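Local atomic coordinates of cell surface protein (Faecalibacterium prausnitzii A2-165, PDB entry 4GT6), a protein that is of unknown function but, as an extracellular leucine-rich repeat protein of the BspA type, probably binds other proteins at the cell surface. Residues 52-57 / 73-78; 126-131 / 153-158; 328-333 / 351-356. One frame throughout, in Å; residues are numbered along the deposited sequence. Where two conformers were deposited one is given.

Contact 1: residues 52-57 / 73-78; sequences SKIGDR and DTVTEI
K53 and E77 run side by side from neighbouring parallel strands, near the N-terminal end of a BspA-type leucine-rich repeat solenoid. Both begin with CG anti to the backbone N (chi1 175° and -175°) and stay extended, so the two chains leave the sheet the same way and touch along their length: CG of K53 lies 3.9 Å from CB of E77, and farther out NZ of K53 forms a long salt bridge to OE2 of E77 at 3.5 Å. A water bound by NZ of K53 gives a hydrogen to OE1 of E77, so both carboxylate oxygens are tied to the same ammonium group. With an alanine at K53, the carboxylate of E77 is likely to lose its salt-bridge mate and the water bridge, and the E77 methylenes the chain alongside them. On the other face of the sheet I54 and I78 turn inward, with CD1 of I54 4.3 Å from CG1 of I78 and also near CG1 of V75; I71 of the strand 68-71 packs against both isoleucines. The backbone sets this register. I54 N donates to E77 O at 3.0 Å, while S52 O is gripped twice, by T76 N and, in its carbonyl plane, by E77 N. Farther out, OG of S52 bonds to OG1 of T23. Separately, OG1 of T74 bonds to V51 O, holding the loop before the strand 77-78 against the strand 47-54. In that loop the chain curls round S52, whose CA hydrogen points at T74 O, 3.4 Å from CA, at a nearly straight 169°.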
loop_
_atom_site.group_PDB
_atom_site.type_symbol
_atom_site.label_atom_id
_atom_site.label_comp_id
_atom_site.label_asym_id
_atom_site.label_seq_id
_atom_site.Cartn_x
_atom_site.Cartn_y
_atom_site.Cartn_z
ATOM N N SER A 52 1.824 30.525 -9.007
ATOM C CA SER A 52 2.782 29.645 -8.312
ATOM C C SER A 52 2.132 28.376 -7.773
ATOM O O SER A 52 2.845 27.435 -7.398
ATOM C CB SER A 52 3.450 30.392 -7.152
ATOM O OG SER A 52 2.457 30.753 -6.205
ATOM N N LYS A 53 0.787 28.333 -7.730
ATOM C CA LYS A 53 0.134 27.172 -7.139
ATOM C C LYS A 53 -1.213 26.874 -7.750
ATOM O O LYS A 53 -1.983 27.788 -8.069
ATOM C CB LYS A 53 -0.032 27.403 -5.603
ATOM C CG LYS A 53 -0.812 26.294 -4.869
ATOM C CD LYS A 53 -0.848 26.531 -3.352
ATOM C CE LYS A 53 -1.624 25.441 -2.618
ATOM N NZ LYS A 53 -1.738 25.819 -1.171
ATOM N N ILE A 54 -1.491 25.571 -7.911
ATOM C CA ILE A 54 -2.834 25.082 -8.266
ATOM C C ILE A 54 -3.474 24.784 -6.927
ATOM O O ILE A 54 -3.008 23.896 -6.213
ATOM C CB ILE A 54 -2.782 23.858 -9.194
ATOM C CG1 ILE A 54 -2.097 24.238 -10.543
ATOM C CG2 ILE A 54 -4.234 23.316 -9.409
ATOM C CD1 ILE A 54 -1.648 23.024 -11.338
ATOM N N GLY A 55 -4.496 25.547 -6.569
ATOM C CA GLY A 55 -5.114 25.413 -5.256
ATOM C C GLY A 55 -5.747 24.063 -4.994
ATOM O O GLY A 55 -5.998 23.276 -5.919
ATOM N N ASP A 56 -6.024 23.797 -3.713
ATOM C CA ASP A 56 -6.714 22.562 -3.328
ATOM C C ASP A 56 -8.020 22.402 -4.117
ATOM O O ASP A 56 -8.805 23.350 -4.261
ATOM C CB ASP A 56 -7.040 22.584 -1.804
ATOM C CG ASP A 56 -5.828 22.536 -0.859
ATOM O OD1 ASP A 56 -4.675 22.474 -1.355
ATOM O OD2 ASP A 56 -6.038 22.462 0.373
ATOM N N ARG A 57 -8.246 21.191 -4.637
ATOM C CA ARG A 57 -9.488 20.722 -5.228
ATOM C C ARG A 57 -9.953 21.447 -6.492
ATOM O O ARG A 57 -11.123 21.287 -6.858
ATOM C CB ARG A 57 -10.630 20.801 -4.156
ATOM C CG ARG A 57 -10.205 20.237 -2.779
ATOM C CD ARG A 57 -11.395 20.012 -1.855
ATOM N NE ARG A 57 -12.053 18.718 -2.079
ATOM C CZ ARG A 57 -11.700 17.561 -1.513
ATOM N NH1 ARG A 57 -10.695 17.516 -0.647
ATOM N NH2 ARG A 57 -12.357 16.450 -1.799
ATOM N N ASP A 73 5.800 26.519 -15.939
ATOM C CA ASP A 73 6.945 26.304 -15.033
ATOM C C ASP A 73 6.950 27.330 -13.858
ATOM O O ASP A 73 7.817 27.253 -12.990
ATOM C CB ASP A 73 8.280 26.287 -15.785
ATOM C CG ASP A 73 8.807 27.611 -16.280
ATOM O OD1 ASP A 73 8.009 28.573 -16.387
ATOM O OD2 ASP A 73 10.020 27.688 -16.571
ATOM N N THR A 74 5.939 28.227 -13.792
ATOM C CA THR A 74 5.791 29.139 -12.640
ATOM C C THR A 74 5.219 28.349 -11.416
ATOM O O THR A 74 5.392 28.761 -10.278
ATOM C CB THR A 74 4.854 30.313 -13.007
ATOM O OG1 THR A 74 3.577 29.786 -13.427
ATOM C CG2 THR A 74 5.451 31.240 -14.083
ATOM N N VAL A 75 4.534 27.217 -11.662
ATOM C CA VAL A 75 3.873 26.453 -10.597
ATOM C C VAL A 75 4.896 25.677 -9.760
ATOM O O VAL A 75 5.594 24.786 -10.274
ATOM C CB VAL A 75 2.754 25.525 -11.169
ATOM C CG1 VAL A 75 2.225 24.575 -10.088
ATOM C CG2 VAL A 75 1.596 26.369 -11.735
ATOM N N THR A 76 4.910 25.954 -8.450
ATOM C CA THR A 76 5.825 25.254 -7.538
ATOM C C THR A 76 5.048 24.315 -6.590
ATOM O O THR A 76 5.657 23.557 -5.838
ATOM C CB THR A 76 6.665 26.276 -6.739
ATOM O OG1 THR A 76 5.787 27.052 -5.911
ATOM C CG2 THR A 76 7.518 27.186 -7.651
ATOM N N GLU A 77 3.712 24.413 -6.586
ATOM C CA GLU A 77 2.898 23.602 -5.684
ATOM C C GLU A 77 1.603 23.180 -6.332
ATOM O O GLU A 77 0.937 23.995 -6.968
ATOM C CB GLU A 77 2.569 24.395 -4.396
ATOM C CG GLU A 77 1.832 23.567 -3.354
ATOM C CD GLU A 77 1.709 24.160 -1.961
ATOM O OE1 GLU A 77 2.371 25.180 -1.657
ATOM O OE2 GLU A 77 0.944 23.579 -1.161
ATOM N N ILE A 78 1.222 21.921 -6.103
ATOM C CA ILE A 78 -0.050 21.353 -6.537
ATOM C C ILE A 78 -0.791 21.046 -5.238
ATOM O O ILE A 78 -0.282 20.295 -4.387
ATOM C CB ILE A 78 0.082 20.134 -7.485
ATOM C CG1 ILE A 78 0.753 20.562 -8.811
ATOM C CG2 ILE A 78 -1.347 19.558 -7.782
ATOM C CD1 ILE A 78 1.208 19.410 -9.683
HETATM O O HOH W 1 0.888 26.951 -0.255
#

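Contact 2: residues 126-131 / 153-158; sequences TEIDSE and DGMFSY
M155, a selenomethionine modelled in two conformers, reaches back in the one described here from its turn to I128 on the preceding coil of the solenoid; the contacts of its SE and CE are provisional for that reason. From CB the chain goes out with CG anti to the backbone N (chi1 178°), and CG lies 3.6 Å over one face of the F156 ring, offset toward its rim. SE comes next, 4.1 Å from CG2 of I128. The chain then bends at chi3, -55°, bringing CE down on the isoleucine: CE sits 3.7 Å from CG2 of I128 and 3.5 Å from the I128 backbone O. The two side chains cross at about a right angle, and I128 also packs on I105 of the strand 104-105, so this buried selenomethionine lengthens the apolar core that runs along the solenoid.

Toward the surface the contact turns polar. The hydroxyl of S130 donates to OD1 of D153 at 2.6 Å, arriving from above the carboxylate plane, and E131 N donates to D153 O at 2.9 Å, nearly along the C=O axis. D153 thus receives S130 on its side chain and E131 on its backbone. S130 N is taken in turn by OD1 of D129. G154, with positive phi, passes close beneath E131: a CB there would come within 3.1 Å of E131 CG. The carboxylate of E131 itself is held by H134 and Q108.

Three acidic residues, D129, E131 and D153, therefore lie near one another here with their charged oxygens apart; any shift in their ionisation from the like charges is probably small, and is likely to be countered by S130, H134, Q108 and the nearby R107.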
loop_
_atom_site.group_PDB
_atom_site.type_symbol
_atom_site.label_atom_id
_atom_site.label_comp_id
_atom_site.label_asym_id
_atom_site.label_seq_id
_atom_site.Cartn_x
_atom_site.Cartn_y
_atom_site.Cartn_z
ATOM N N THR A 126 10.158 17.867 -3.838
ATOM C CA THR A 126 10.852 17.618 -2.574
ATOM C C THR A 126 9.846 17.078 -1.565
ATOM O O THR A 126 10.257 16.537 -0.549
ATOM C CB THR A 126 11.587 18.846 -2.045
ATOM O OG1 THR A 126 10.659 19.903 -1.838
ATOM C CG2 THR A 126 12.772 19.265 -2.925
ATOM N N GLU A 127 8.526 17.281 -1.804
ATOM C CA GLU A 127 7.490 16.819 -0.871
ATOM C C GLU A 127 6.302 16.297 -1.621
ATOM O O GLU A 127 5.796 16.979 -2.509
ATOM C CB GLU A 127 6.990 17.957 0.063
ATOM C CG GLU A 127 8.029 18.579 0.977
ATOM C CD GLU A 127 7.435 19.725 1.775
ATOM O OE1 GLU A 127 6.746 19.452 2.783
ATOM O OE2 GLU A 127 7.577 20.889 1.335
ATOM N N ILE A 128 5.865 15.097 -1.280
ATOM C CA ILE A 128 4.665 14.478 -1.864
ATOM C C ILE A 128 3.862 13.939 -0.687
ATOM O O ILE A 128 4.381 13.097 0.075
ATOM C CB ILE A 128 4.951 13.381 -2.920
ATOM C CG1 ILE A 128 6.039 13.765 -3.942
ATOM C CG2 ILE A 128 3.654 13.023 -3.610
ATOM C CD1 ILE A 128 6.584 12.516 -4.785
ATOM N N ASP A 129 2.613 14.389 -0.537
ATOM C CA ASP A 129 1.826 13.993 0.625
ATOM C C ASP A 129 0.997 12.736 0.366
ATOM O O ASP A 129 0.990 12.193 -0.734
ATOM C CB ASP A 129 0.944 15.155 1.107
ATOM C CG ASP A 129 0.795 15.283 2.628
ATOM O OD1 ASP A 129 0.993 14.245 3.361
ATOM O OD2 ASP A 129 0.425 16.393 3.095
ATOM N N SER A 130 0.330 12.253 1.417
ATOM C CA SER A 130 -0.428 10.994 1.445
ATOM C C SER A 130 -1.308 10.762 0.240
ATOM O O SER A 130 -2.020 11.683 -0.189
ATOM C CB SER A 130 -1.330 10.963 2.676
ATOM O OG SER A 130 -0.536 11.257 3.816
ATOM N N GLU A 131 -1.266 9.512 -0.284
ATOM C CA GLU A 131 -2.140 8.997 -1.347
ATOM C C GLU A 131 -2.165 9.868 -2.609
ATOM O O GLU A 131 -3.171 9.848 -3.326
ATOM C CB GLU A 131 -3.571 8.950 -0.781
ATOM C CG GLU A 131 -3.737 8.023 0.417
ATOM C CD GLU A 131 -5.142 8.103 0.979
ATOM O OE1 GLU A 131 -5.513 9.159 1.543
ATOM O OE2 GLU A 131 -5.904 7.137 0.757
ATOM N N ASP A 153 2.030 7.817 3.250
ATOM C CA ASP A 153 1.104 6.685 3.324
ATOM C C ASP A 153 0.195 6.584 2.102
ATOM O O ASP A 153 -0.294 7.601 1.602
ATOM C CB ASP A 153 0.258 6.728 4.605
ATOM C CG ASP A 153 -0.640 7.930 4.739
ATOM O OD1 ASP A 153 -0.132 9.015 5.123
ATOM O OD2 ASP A 153 -1.830 7.809 4.416
ATOM N N GLY A 154 0.052 5.362 1.606
ATOM C CA GLY A 154 -0.806 5.024 0.474
ATOM C C GLY A 154 -0.471 5.725 -0.822
ATOM O O GLY A 154 -1.316 5.791 -1.710
HETATM N N MSE A 155 0.763 6.243 -0.945
HETATM C CA MSE A 155 1.144 7.035 -2.121
HETATM C C MSE A 155 0.867 6.319 -3.437
HETATM O O MSE A 155 0.322 6.967 -4.340
HETATM C CB MSE A 155 2.603 7.495 -2.084
HETATM C CG MSE A 155 3.020 8.283 -3.362
HETATM SE SE MSE A 155 4.736 9.111 -3.157
HETATM C CE MSE A 155 4.253 10.018 -1.590
ATOM N N PHE A 156 1.207 5.033 -3.568
ATOM C CA PHE A 156 0.953 4.313 -4.806
ATOM C C PHE A 156 0.067 3.119 -4.583
ATOM O O PHE A 156 0.124 2.185 -5.384
ATOM C CB PHE A 156 2.272 3.852 -5.464
ATOM C CG PHE A 156 3.207 4.987 -5.812
ATOM C CD1 PHE A 156 2.943 5.821 -6.897
ATOM C CD2 PHE A 156 4.351 5.220 -5.061
ATOM C CE1 PHE A 156 3.804 6.888 -7.209
ATOM C CE2 PHE A 156 5.231 6.266 -5.394
ATOM C CZ PHE A 156 4.936 7.101 -6.448
ATOM N N SER A 157 -0.803 3.154 -3.565
ATOM C CA SER A 157 -1.700 2.013 -3.368
ATOM C C SER A 157 -2.523 1.739 -4.636
ATOM O O SER A 157 -3.070 2.679 -5.225
ATOM C CB SER A 157 -2.650 2.249 -2.198
ATOM O OG SER A 157 -1.938 2.488 -1.002
ATOM N N TYR A 158 -2.582 0.451 -5.062
ATOM C CA TYR A 158 -3.384 -0.020 -6.208
ATOM C C TYR A 158 -2.982 0.634 -7.537
ATOM O O TYR A 158 -3.784 0.718 -8.481
ATOM C CB TYR A 158 -4.904 0.124 -5.931
ATOM C CG TYR A 158 -5.250 -0.534 -4.615
ATOM C CD1 TYR A 158 -5.114 -1.913 -4.448
ATOM C CD2 TYR A 158 -5.591 0.227 -3.502
ATOM C CE1 TYR A 158 -5.344 -2.518 -3.214
ATOM C CE2 TYR A 158 -5.843 -0.373 -2.265
ATOM C CZ TYR A 158 -5.737 -1.747 -2.135
ATOM O OH TYR A 158 -5.971 -2.360 -0.926
#

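Contact 3: residues 328-333 / 351-356; sequences DAFAGC and SAFSNC
F330 and F353 occupy matching places on successive coils of the C-terminal part of the BspA-type leucine-rich repeat solenoid, where residues 329-333 and 352-356 follow much the same path; the first segment makes a type I turn at 328-331 and a type II turn at 330-333. Three hydrogen bonds join the segments. F330 N donates to A352 O at 2.8 Å, in the carbonyl plane; G332 N donates to S354 O at 3.1 Å; and D328 N donates to OG of S351, a hydroxyl that also bonds D327 on the earlier coil. The S354 hydroxyl stays within its own segment: both it and S354 N reach S351 O from one face of that carbonyl's plane.

The aromatic contact is an offset one. With CG anti to the carbonyl carbon in both residues (chi1 -66° and -68°), the rings leave the backbone in the same direction. The F330 and F353 rings stand nearly parallel, planes 6° apart, but barely overlap, their centroids 5.2 Å apart. CD2 of F330 and CE1 of F353 are the nearest ring atoms, at 3.5 Å. The row goes on through F307, whose ring meets F330, and I339 of the strand 338-341 packs on both phenylalanines.

Smaller apolar contacts lie beside the rings: A329 CB lies loosely against A352 CB, and C333 CB is 4.0 Å from SG of C356. A close polar approach is separate from these, C356 SG coming to 3.0 Å from F330 O.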
loop_
_atom_site.group_PDB
_atom_site.type_symbol
_atom_site.label_atom_id
_atom_site.label_comp_id
_atom_site.label_asym_id
_atom_site.label_seq_id
_atom_site.Cartn_x
_atom_site.Cartn_y
_atom_site.Cartn_z
ATOM N N ASP A 328 -12.466 -15.477 9.332
ATOM C CA ASP A 328 -11.961 -15.873 8.021
ATOM C C ASP A 328 -10.565 -16.549 8.048
ATOM O O ASP A 328 -9.939 -16.634 6.998
ATOM C CB ASP A 328 -11.895 -14.629 7.095
ATOM C CG ASP A 328 -13.230 -14.038 6.702
ATOM O OD1 ASP A 328 -14.258 -14.748 6.830
ATOM O OD2 ASP A 328 -13.245 -12.888 6.208
ATOM N N ALA A 329 -10.101 -17.074 9.204
ATOM C CA ALA A 329 -8.774 -17.700 9.293
ATOM C C ALA A 329 -8.542 -18.777 8.206
ATOM O O ALA A 329 -7.430 -18.866 7.691
ATOM C CB ALA A 329 -8.547 -18.297 10.666
ATOM N N PHE A 330 -9.571 -19.562 7.859
ATOM C CA PHE A 330 -9.464 -20.590 6.808
ATOM C C PHE A 330 -10.548 -20.400 5.747
ATOM O O PHE A 330 -10.917 -21.366 5.079
ATOM C CB PHE A 330 -9.553 -22.006 7.414
ATOM C CG PHE A 330 -8.382 -22.325 8.307
ATOM C CD1 PHE A 330 -7.209 -22.865 7.779
ATOM C CD2 PHE A 330 -8.421 -22.023 9.667
ATOM C CE1 PHE A 330 -6.126 -23.166 8.607
ATOM C CE2 PHE A 330 -7.333 -22.309 10.493
ATOM C CZ PHE A 330 -6.203 -22.898 9.963
ATOM N N ALA A 331 -11.061 -19.167 5.581
ATOM C CA ALA A 331 -12.143 -18.912 4.616
ATOM C C ALA A 331 -11.704 -19.222 3.189
ATOM O O ALA A 331 -10.668 -18.729 2.737
ATOM C CB ALA A 331 -12.617 -17.468 4.709
ATOM N N GLY A 332 -12.493 -20.048 2.501
ATOM C CA GLY A 332 -12.210 -20.417 1.121
ATOM C C GLY A 332 -11.172 -21.505 0.939
ATOM O O GLY A 332 -10.724 -21.740 -0.188
ATOM N N CYS A 333 -10.801 -22.219 2.026
ATOM C CA CYS A 333 -9.875 -23.356 1.931
ATOM C C CYS A 333 -10.711 -24.573 1.494
ATOM O O CYS A 333 -11.005 -25.476 2.287
ATOM C CB CYS A 333 -9.148 -23.574 3.252
ATOM S SG CYS A 333 -8.006 -22.233 3.672
ATOM N N SER A 351 -17.225 -17.549 10.602
ATOM C CA SER A 351 -16.527 -17.232 9.345
ATOM C C SER A 351 -15.137 -17.896 9.232
ATOM O O SER A 351 -14.610 -17.984 8.122
ATOM C CB SER A 351 -16.375 -15.726 9.186
ATOM O OG SER A 351 -15.409 -15.271 10.119
ATOM N N ALA A 352 -14.551 -18.365 10.355
ATOM C CA ALA A 352 -13.208 -18.963 10.332
ATOM C C ALA A 352 -13.136 -20.175 9.384
ATOM O O ALA A 352 -12.119 -20.364 8.726
ATOM C CB ALA A 352 -12.784 -19.365 11.738
ATOM N N PHE A 353 -14.222 -20.948 9.268
ATOM C CA PHE A 353 -14.234 -22.120 8.392
ATOM C C PHE A 353 -15.323 -21.998 7.316
ATOM O O PHE A 353 -15.848 -23.013 6.853
ATOM C CB PHE A 353 -14.384 -23.411 9.231
ATOM C CG PHE A 353 -13.153 -23.661 10.073
ATOM C CD1 PHE A 353 -12.003 -24.208 9.509
ATOM C CD2 PHE A 353 -13.119 -23.291 11.411
ATOM C CE1 PHE A 353 -10.855 -24.401 10.271
ATOM C CE2 PHE A 353 -11.964 -23.482 12.178
ATOM C CZ PHE A 353 -10.837 -24.023 11.600
ATOM N N SER A 354 -15.621 -20.752 6.875
ATOM C CA SER A 354 -16.612 -20.497 5.829
ATOM C C SER A 354 -16.061 -20.954 4.484
ATOM O O SER A 354 -14.853 -20.881 4.259
ATOM C CB SER A 354 -16.999 -19.021 5.788
ATOM O OG SER A 354 -15.872 -18.180 5.606
ATOM N N ASN A 355 -16.935 -21.481 3.613
ATOM C CA ASN A 355 -16.580 -21.994 2.277
ATOM C C ASN A 355 -15.433 -23.035 2.343
ATOM O O ASN A 355 -14.470 -22.970 1.572
ATOM C CB ASN A 355 -16.236 -20.850 1.305
ATOM C CG ASN A 355 -17.414 -19.987 0.937
ATOM O OD1 ASN A 355 -17.489 -18.811 1.306
ATOM N ND2 ASN A 355 -18.349 -20.540 0.179
ATOM N N CYS A 356 -15.526 -23.946 3.324
ATOM C CA CYS A 356 -14.626 -25.080 3.537
ATOM C C CYS A 356 -15.459 -26.343 3.283
ATOM O O CYS A 356 -15.778 -27.106 4.206
ATOM C CB CYS A 356 -14.016 -25.048 4.935
ATOM S SG CYS A 356 -12.703 -23.812 5.124
#

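From the N terminus, the chain leaves the strand 47-54, runs through the strand 68-71 and returns to close contact 1 after one coil, joining the strands 47-54 and 77-78. Contact 2 opens later on the same mixed sheet, at the strand 127-128, and closes on the loop after the strand 150-151, one coil onward. Contact 3 lies in the second repeat region and pairs the loops flanking the strand 338-341. The three are strictly in series: none nests in or crosses another. Contacts 1 and 2 have centres about 18 Å apart; those of contacts 1 and 3, across the chain's centre, are about 49 Å apart. With segments only 15 to 21 residues apart, each contact joins neighbouring coils.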